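Cytochrome c552 (Thermochromatium tepidum, PDB 5ZE8) probably carries electrons at low potential through its five c-type hemes in a thermophilic purple sulfur photosynthetic bacterium. Local coordinates at residues V128-I139 with I150-Q160. Residues are numbered along the deposited sequence; the frame is centred on the assembly and turned at random.
Sequences VACHTLKTYNGI and IKAYDLSDRLQ. With HEC (heme c), chain D.
The Y153 ring is held between Y136 and L133. Y136 CD1 lies over one face, toward the rim. L133 CD2 covers the opposite face in a CH-pi contact, 4.1 Å from the ring centroid. The two tyrosine planes are inclined at 42°. At the H131 ring edge, ND1 donates in plane to Q160 O at 2.9 Å, almost straight at 173°. Y136 CG is anti to its own backbone N (chi1 -177°), which lays CB and CD1 against Y153. The Y153 hydroxyl is hydrogen-bonded to D223 O and G227 N. An alanine in place of Y153 would probably open a gap between L133 and Y136 and take a hydrogen-bond partner from D223 O and G227 N. H131 NE2 binds the heme iron at 2.1 Å, and H270 is the other axial ligand. C130 SG is bonded to heme CAC in a CXXCH motif. Strands 133-136 and 153-155 form an antiparallel hairpin with a classic bulge: K134 N and T135 N both donate to D154 O. N137 ND2 reaches D154 OD1 at 3.0 Å from above the carboxylate plane. The bond to Q160 O fixes the H131 imidazole rotation. It is likely to make the ligand more electron-rich, which would help stabilise ferric heme.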
ATOM      1  N   VAL A 128      13.262   8.143 -10.700  1.00  9.13           N
ATOM      2  CA  VAL A 128      13.003   9.486 -11.157  1.00 10.40           C
ATOM      3  C   VAL A 128      11.520   9.910 -11.005  1.00 10.89           C
ATOM      4  O   VAL A 128      11.255  11.118 -10.866  1.00 11.75           O
ATOM      5  CB  VAL A 128      13.518   9.746 -12.595  1.00  9.48           C
ATOM      6  CG1 VAL A 128      15.013   9.520 -12.643  1.00 10.11           C
ATOM      7  CG2 VAL A 128      12.768   8.887 -13.548  1.00 10.42           C
ATOM      8  N   ALA A 129      10.594   8.951 -10.980  1.00 10.07           N
ATOM      9  CA  ALA A 129       9.196   9.325 -10.720  1.00 10.06           C
ATOM     10  C   ALA A 129       9.067   9.939  -9.373  1.00 11.50           C
ATOM     11  O   ALA A 129       8.476  10.991  -9.254  1.00 12.54           O
ATOM     12  CB  ALA A 129       8.269   8.144 -10.876  1.00 10.55           C
ATOM     13  N   CYS A 130       9.622   9.313  -8.359  1.00  9.73           N
ATOM     14  CA  CYS A 130       9.514   9.922  -7.052  1.00 10.06           C
ATOM     15  C   CYS A 130      10.446  11.130  -6.922  1.00 10.30           C
ATOM     16  O   CYS A 130      10.058  12.136  -6.284  1.00 10.97           O
ATOM     17  CB  CYS A 130       9.903   8.934  -5.980  1.00 10.23           C
ATOM     18  SG  CYS A 130       8.530   7.867  -5.547  1.00 10.88           S
ATOM     19  N   HIS A 131      11.661  11.029  -7.464  1.00 10.70           N
ATOM     20  CA  HIS A 131      12.642  12.069  -7.232  1.00 10.30           C
ATOM     21  C   HIS A 131      12.536  13.293  -8.138  1.00 11.22           C
ATOM     22  O   HIS A 131      13.381  14.165  -8.069  1.00 11.80           O
ATOM     23  CB  HIS A 131      14.112  11.518  -7.174  1.00 10.13           C
ATOM     24  CG  HIS A 131      14.382  10.751  -5.924  1.00  8.92           C
ATOM     25  ND1 HIS A 131      14.717  11.402  -4.729  1.00  9.96           N
ATOM     26  CD2 HIS A 131      14.322   9.409  -5.636  1.00  9.76           C
ATOM     27  CE1 HIS A 131      14.827  10.457  -3.791  1.00 10.25           C
ATOM     28  NE2 HIS A 131      14.621   9.258  -4.304  1.00 10.38           N
ATOM     29  N   THR A 132      11.467  13.366  -8.927  1.00 10.66           N
ATOM     30  CA  THR A 132      11.178  14.628  -9.696  1.00 11.10           C
ATOM     31  C   THR A 132       9.917  15.341  -9.154  1.00 12.19           C
ATOM     32  O   THR A 132       9.490  16.332  -9.741  1.00 12.88           O
ATOM     33  CB  THR A 132      11.190  14.429 -11.229  1.00 12.03           C
ATOM     34  OG1 THR A 132      10.288  13.439 -11.623  1.00 13.14           O
ATOM     35  CG2 THR A 132      12.609  14.101 -11.711  1.00 11.79           C
ATOM     36  N   LEU A 133       9.260  14.790  -8.130  1.00 11.89           N
ATOM     37  CA  LEU A 133       8.100  15.470  -7.496  1.00 11.87           C
ATOM     38  C   LEU A 133       8.670  16.656  -6.757  1.00 12.26           C
ATOM     39  O   LEU A 133       9.561  16.510  -5.951  1.00 11.85           O
ATOM     40  CB  LEU A 133       7.453  14.538  -6.507  1.00 12.33           C
ATOM     41  CG  LEU A 133       6.861  13.248  -7.074  1.00 12.51           C
ATOM     42  CD1 LEU A 133       6.352  12.419  -5.904  1.00 13.61           C
ATOM     43  CD2 LEU A 133       5.849  13.452  -8.182  1.00 12.95           C
ATOM     44  N   LYS A 134       8.179  17.872  -7.057  1.00 12.56           N
ATOM     45  CA  LYS A 134       8.743  19.088  -6.472  1.00 14.30           C
ATOM     46  C   LYS A 134       7.882  19.747  -5.392  1.00 14.38           C
ATOM     47  O   LYS A 134       8.362  19.967  -4.290  1.00 16.98           O
ATOM     48  CB  LYS A 134       9.139  20.081  -7.521  1.00 16.18           C
ATOM     49  CG  LYS A 134       9.866  21.266  -6.943  1.00 17.60           C
ATOM     50  CD  LYS A 134      10.276  22.201  -8.050  1.00 21.95           C
ATOM     51  CE  LYS A 134      10.990  23.388  -7.476  1.00 24.75           C
ATOM     52  NZ  LYS A 134      11.263  24.284  -8.632  1.00 31.12           N
ATOM     53  N   THR A 135       6.615  19.976  -5.701  1.00 14.50           N
ATOM     54  CA  THR A 135       5.744  20.703  -4.739  1.00 15.61           C
ATOM     55  C   THR A 135       4.393  20.023  -4.728  1.00 15.60           C
ATOM     56  O   THR A 135       3.756  19.910  -5.772  1.00 15.10           O
ATOM     57  CB  THR A 135       5.583  22.146  -5.176  1.00 15.80           C
ATOM     58  OG1 THR A 135       6.877  22.767  -5.365  1.00 17.15           O
ATOM     59  CG2 THR A 135       4.745  22.936  -4.200  1.00 19.46           C
ATOM     60  N   TYR A 136       3.979  19.602  -3.570  1.00 14.55           N
ATOM     61  CA  TYR A 136       2.686  18.970  -3.421  1.00 15.05           C
ATOM     62  C   TYR A 136       1.551  19.990  -3.293  1.00 15.14           C
ATOM     63  O   TYR A 136       1.549  20.804  -2.375  1.00 16.14           O
ATOM     64  CB  TYR A 136       2.663  18.088  -2.235  1.00 14.08           C
ATOM     65  CG  TYR A 136       1.366  17.300  -1.994  1.00 14.90           C
ATOM     66  CD1 TYR A 136       0.774  16.601  -2.976  1.00 15.04           C
ATOM     67  CD2 TYR A 136       0.730  17.334  -0.756  1.00 15.38           C
ATOM     68  CE1 TYR A 136      -0.389  15.892  -2.764  1.00 14.97           C
ATOM     69  CE2 TYR A 136      -0.450  16.630  -0.531  1.00 17.88           C
ATOM     70  CZ  TYR A 136      -1.010  15.898  -1.568  1.00 18.91           C
ATOM     71  OH  TYR A 136      -2.217  15.252  -1.334  1.00 20.49           O
ATOM     72  N   ASN A 137       0.637  19.938  -4.245  1.00 12.92           N
ATOM     73  CA  ASN A 137      -0.527  20.908  -4.355  1.00 14.63           C
ATOM     74  C   ASN A 137      -1.806  20.432  -3.685  1.00 15.26           C
ATOM     75  O   ASN A 137      -2.756  21.199  -3.630  1.00 19.40           O
ATOM     76  CB  ASN A 137      -0.769  21.291  -5.781  1.00 14.87           C
ATOM     77  CG  ASN A 137       0.433  21.991  -6.362  1.00 16.53           C
ATOM     78  OD1 ASN A 137       1.002  22.872  -5.712  1.00 20.78           O
ATOM     79  ND2 ASN A 137       0.843  21.585  -7.541  1.00 17.74           N
ATOM     80  N   GLY A 138      -1.849  19.195  -3.234  1.00 13.94           N
ATOM     81  CA  GLY A 138      -3.013  18.531  -2.749  1.00 14.36           C
ATOM     82  C   GLY A 138      -3.785  17.870  -3.846  1.00 16.20           C
ATOM     83  O   GLY A 138      -3.673  18.188  -5.040  1.00 16.67           O
ATOM     84  N   ILE A 139      -4.582  16.889  -3.468  1.00 15.92           N
ATOM     85  CA  ILE A 139      -5.371  16.185  -4.436  1.00 16.85           C
ATOM     86  C   ILE A 139      -6.625  16.896  -4.929  1.00 18.30           C
ATOM     87  O   ILE A 139      -7.187  16.491  -5.939  1.00 25.73           O
ATOM     88  CB  ILE A 139      -5.653  14.713  -4.008  1.00 19.72           C
ATOM     89  CG1 ILE A 139      -6.386  14.644  -2.724  1.00 23.45           C
ATOM     90  CG2 ILE A 139      -4.302  13.924  -3.936  1.00 19.28           C
ATOM     91  CD1 ILE A 139      -7.036  13.316  -2.450  1.00 26.28           C
ATOM     92  N   ILE A 150       0.826  11.973 -10.057  1.00 12.38           N
ATOM     93  CA  ILE A 150       1.683  13.032 -10.491  1.00 14.62           C
ATOM     94  C   ILE A 150       0.924  14.358 -10.762  1.00 13.56           C
ATOM     95  O   ILE A 150       1.531  15.419 -10.694  1.00 14.20           O
ATOM     96  CB  ILE A 150       2.476  12.724 -11.813  1.00 16.90           C
ATOM     97  CG1 ILE A 150       1.552  12.298 -12.988  1.00 17.71           C
ATOM     98  CG2 ILE A 150       3.541  11.708 -11.537  1.00 18.05           C
ATOM     99  CD1 ILE A 150       2.212  12.395 -14.399  1.00 19.73           C
ATOM    100  N   LYS A 151      -0.408  14.289 -10.956  1.00 12.41           N
ATOM    101  CA  LYS A 151      -1.172  15.484 -11.213  1.00 13.10           C
ATOM    102  C   LYS A 151      -1.409  16.336  -9.959  1.00 12.69           C
ATOM    103  O   LYS A 151      -1.740  17.537 -10.074  1.00 14.41           O
ATOM    104  CB  LYS A 151      -2.488  15.125 -11.843  1.00 14.03           C
ATOM    105  CG  LYS A 151      -2.398  14.391 -13.172  1.00 16.73           C
ATOM    106  CD  LYS A 151      -1.544  15.125 -14.199  1.00 20.95           C
ATOM    107  CE  LYS A 151      -1.480  14.303 -15.487  1.00 23.77           C
ATOM    108  NZ  LYS A 151      -0.847  15.171 -16.545  1.00 26.37           N
ATOM    109  N   ALA A 152      -1.109  15.789  -8.766  1.00 12.12           N
ATOM    110  CA  ALA A 152      -1.184  16.500  -7.510  1.00 12.25           C
ATOM    111  C   ALA A 152       0.076  17.303  -7.209  1.00 11.56           C
ATOM    112  O   ALA A 152       0.140  17.957  -6.156  1.00 12.81           O
ATOM    113  CB  ALA A 152      -1.501  15.576  -6.354  1.00 12.69           C
ATOM    114  N   TYR A 153       1.074  17.273  -8.099  1.00 11.55           N
ATOM    115  CA  TYR A 153       2.322  17.932  -7.877  1.00 11.65           C
ATOM    116  C   TYR A 153       2.753  18.871  -9.004  1.00 12.86           C
ATOM    117  O   TYR A 153       2.468  18.616 -10.164  1.00 14.68           O
ATOM    118  CB  TYR A 153       3.475  16.850  -7.826  1.00 11.66           C
ATOM    119  CG  TYR A 153       3.313  15.910  -6.641  1.00 11.32           C
ATOM    120  CD1 TYR A 153       3.925  16.186  -5.426  1.00 12.39           C
ATOM    121  CD2 TYR A 153       2.637  14.735  -6.742  1.00 10.50           C
ATOM    122  CE1 TYR A 153       3.831  15.327  -4.326  1.00 11.55           C
ATOM    123  CE2 TYR A 153       2.484  13.879  -5.662  1.00 12.51           C
ATOM    124  CZ  TYR A 153       3.054  14.197  -4.464  1.00 10.81           C
ATOM    125  OH  TYR A 153       2.916  13.337  -3.365  1.00 12.49           O
ATOM    126  N   ASP A 154       3.579  19.861  -8.675  1.00 14.54           N
ATOM    127  CA  ASP A 154       4.429  20.496  -9.653  1.00 15.77           C
ATOM    128  C   ASP A 154       5.631  19.560  -9.773  1.00 12.85           C
ATOM    129  O   ASP A 154       6.191  19.114  -8.738  1.00 15.63           O
ATOM    130  CB  ASP A 154       4.972  21.837  -9.188  1.00 18.26           C
ATOM    131  CG  ASP A 154       3.907  22.898  -8.974  1.00 22.20           C
ATOM    132  OD1 ASP A 154       2.800  22.778  -9.528  1.00 23.20           O
ATOM    133  OD2 ASP A 154       4.274  23.906  -8.289  1.00 24.36           O
ATOM    134  N   LEU A 155       6.006  19.315 -11.022  1.00 15.20           N
ATOM    135  CA  LEU A 155       7.141  18.425 -11.302  1.00 15.52           C
ATOM    136  C   LEU A 155       8.387  19.226 -11.646  1.00 17.48           C
ATOM    137  O   LEU A 155       8.250  20.351 -12.163  1.00 20.20           O
ATOM    138  CB  LEU A 155       6.773  17.481 -12.435  1.00 15.48           C
ATOM    139  CG  LEU A 155       5.471  16.725 -12.217  1.00 17.16           C
ATOM    140  CD1 LEU A 155       5.136  15.928 -13.459  1.00 19.68           C
ATOM    141  CD2 LEU A 155       5.434  15.819 -10.981  1.00 16.51           C
ATOM    142  N   SER A 156       9.576  18.636 -11.489  1.00 15.12           N
ATOM    143  CA  SER A 156      10.825  19.339 -11.757  1.00 15.06           C
ATOM    144  C   SER A 156      11.541  18.581 -12.890  1.00 15.90           C
ATOM    145  O   SER A 156      11.317  17.341 -13.078  1.00 16.32           O
ATOM    146  CB  SER A 156      11.706  19.326 -10.533  1.00 15.59           C
ATOM    147  OG  SER A 156      12.899  20.085 -10.812  1.00 15.81           O
ATOM    148  N   ASP A 157      12.341  19.289 -13.666  1.00 16.66           N
ATOM    149  CA  ASP A 157      13.312  18.646 -14.494  1.00 17.63           C
ATOM    150  C   ASP A 157      14.653  18.332 -13.804  1.00 16.64           C
ATOM    151  O   ASP A 157      15.584  17.848 -14.468  1.00 18.55           O
ATOM    152  CB  ASP A 157      13.495  19.490 -15.755  1.00 21.86           C
ATOM    153  CG  ASP A 157      14.171  20.816 -15.460  1.00 26.76           C
ATOM    154  OD1 ASP A 157      14.363  21.132 -14.268  1.00 29.47           O
ATOM    155  OD2 ASP A 157      14.515  21.551 -16.424  1.00 36.72           O
ATOM    156  N   ARG A 158      14.724  18.528 -12.475  1.00 16.58           N
ATOM    157  CA  ARG A 158      15.903  18.275 -11.659  1.00 16.46           C
ATOM    158  C   ARG A 158      15.453  17.269 -10.597  1.00 13.89           C
ATOM    159  O   ARG A 158      14.302  17.244 -10.154  1.00 14.40           O
ATOM    160  CB  ARG A 158      16.427  19.510 -10.928  1.00 18.79           C
ATOM    161  CG  ARG A 158      16.922  20.539 -11.930  1.00 23.23           C
ATOM    162  CD  ARG A 158      17.131  21.899 -11.354  1.00 29.47           C
ATOM    163  NE  ARG A 158      18.036  22.655 -12.230  1.00 31.95           N
ATOM    164  CZ  ARG A 158      18.614  23.813 -11.908  1.00 40.26           C
ATOM    165  NH1 ARG A 158      18.323  24.431 -10.771  1.00 41.65           N
ATOM    166  NH2 ARG A 158      19.486  24.368 -12.755  1.00 42.90           N
ATOM    167  N   LEU A 159      16.366  16.430 -10.222  1.00 13.42           N
ATOM    168  CA  LEU A 159      16.185  15.548  -9.119  1.00 12.70           C
ATOM    169  C   LEU A 159      16.063  16.336  -7.849  1.00 12.61           C
ATOM    170  O   LEU A 159      16.663  17.416  -7.658  1.00 13.90           O
ATOM    171  CB  LEU A 159      17.393  14.619  -9.000  1.00 13.73           C
ATOM    172  CG  LEU A 159      17.629  13.599 -10.092  1.00 13.48           C
ATOM    173  CD1 LEU A 159      18.838  12.736  -9.833  1.00 15.60           C
ATOM    174  CD2 LEU A 159      16.446  12.702 -10.212  1.00 16.43           C
ATOM    175  N   GLN A 160      15.264  15.788  -6.960  1.00 11.65           N
ATOM    176  CA  GLN A 160      14.899  16.398  -5.659  1.00 12.31           C
ATOM    177  C   GLN A 160      15.410  15.514  -4.563  1.00 13.42           C
ATOM    178  O   GLN A 160      15.182  14.297  -4.579  1.00 13.40           O
ATOM    179  CB  GLN A 160      13.395  16.589  -5.549  1.00 12.43           C
ATOM    180  CG  GLN A 160      12.764  17.330  -6.692  1.00 11.98           C
ATOM    181  CD  GLN A 160      13.134  18.849  -6.730  1.00 13.79           C
ATOM    182  OE1 GLN A 160      13.023  19.574  -5.717  1.00 14.28           O
ATOM    183  NE2 GLN A 160      13.653  19.325  -7.899  1.00 14.85           N
TER
HETATM  184 FE   HEC D 503      14.679   7.567  -3.137  1.00 10.05          FE
HETATM  185  CHA HEC D 503      15.861   9.230  -0.319  1.00 10.39           C
HETATM  186  CHB HEC D 503      17.831   7.295  -4.308  1.00 10.16           C
HETATM  187  CHC HEC D 503      13.558   5.359  -5.603  1.00  9.28           C
HETATM  188  CHD HEC D 503      11.502   8.383  -2.340  1.00  8.52           C
HETATM  189  NA  HEC D 503      16.459   8.120  -2.457  1.00  9.78           N
HETATM  190  C1A HEC D 503      16.755   8.761  -1.283  1.00 10.97           C
HETATM  191  C2A HEC D 503      18.180   8.845  -1.130  1.00 10.23           C
HETATM  192  C3A HEC D 503      18.749   8.311  -2.283  1.00 10.78           C
HETATM  193  C4A HEC D 503      17.672   7.874  -3.071  1.00 10.10           C
HETATM  194  CMA HEC D 503      20.221   8.144  -2.664  1.00 11.45           C
HETATM  195  CAA HEC D 503      18.875   9.377   0.141  1.00 12.00           C
HETATM  196  CBA HEC D 503      19.044   8.154   1.053  1.00 13.61           C
HETATM  197  CGA HEC D 503      19.750   8.527   2.343  1.00 19.47           C
HETATM  198  O1A HEC D 503      20.754   9.294   2.319  1.00 17.18           O
HETATM  199  O2A HEC D 503      19.442   7.939   3.392  1.00 21.56           O
HETATM  200  NB  HEC D 503      15.518   6.529  -4.680  1.00  9.15           N
HETATM  201  C1B HEC D 503      16.806   6.620  -4.974  1.00  9.74           C
HETATM  202  C2B HEC D 503      17.054   5.757  -6.116  1.00 10.37           C
HETATM  203  C3B HEC D 503      15.892   5.165  -6.464  1.00  9.37           C
HETATM  204  C4B HEC D 503      14.896   5.700  -5.570  1.00  9.93           C
HETATM  205  CMB HEC D 503      18.420   5.503  -6.714  1.00 10.73           C
HETATM  206  CAB HEC D 503      15.564   4.097  -7.413  1.00  9.41           C
HETATM  207  CBB HEC D 503      16.297   2.906  -7.325  1.00 10.42           C
HETATM  208  NC  HEC D 503      12.895   6.995  -3.824  1.00  8.59           N
HETATM  209  C1C HEC D 503      12.597   6.049  -4.801  1.00  9.77           C
HETATM  210  C2C HEC D 503      11.201   5.899  -4.946  1.00  8.90           C
HETATM  211  C3C HEC D 503      10.579   6.808  -4.098  1.00  9.42           C
HETATM  212  C4C HEC D 503      11.663   7.457  -3.368  1.00  8.71           C
HETATM  213  CMC HEC D 503      10.564   5.018  -5.999  1.00  9.06           C
HETATM  214  CAC HEC D 503       9.111   7.028  -3.904  1.00  8.90           C
HETATM  215  CBC HEC D 503       8.237   5.911  -3.648  1.00  8.63           C
HETATM  216  ND  HEC D 503      13.872   8.566  -1.670  1.00  9.29           N
HETATM  217  C1D HEC D 503      12.522   8.823  -1.516  1.00  9.21           C
HETATM  218  C2D HEC D 503      12.248   9.619  -0.284  1.00 10.51           C
HETATM  219  C3D HEC D 503      13.466   9.842   0.264  1.00 10.41           C
HETATM  220  C4D HEC D 503      14.494   9.186  -0.586  1.00 10.04           C
HETATM  221  CMD HEC D 503      10.936  10.185   0.143  1.00  8.63           C
HETATM  222  CAD HEC D 503      13.727  10.622   1.518  1.00 11.03           C
HETATM  223  CBD HEC D 503      13.548   9.747   2.765  1.00 12.53           C
HETATM  224  CGD HEC D 503      13.405  10.623   4.003  1.00 15.55           C
HETATM  225  O1D HEC D 503      12.377  10.604   4.692  1.00 16.36           O
HETATM  226  O2D HEC D 503      14.372  11.266   4.369  1.00 19.92           O
HETATM  227  O   HOH W   1      12.861  22.731 -10.349  1.00 26.96           O
HETATM  228  O   HOH W   2       6.755  24.404  -7.632  1.00 27.12           O
HETATM  229  O   HOH W   3      -1.031  20.078  -9.178  1.00 22.22           O
HETATM  230  O   HOH W   4       2.475  24.903  -6.608  1.00 32.42           O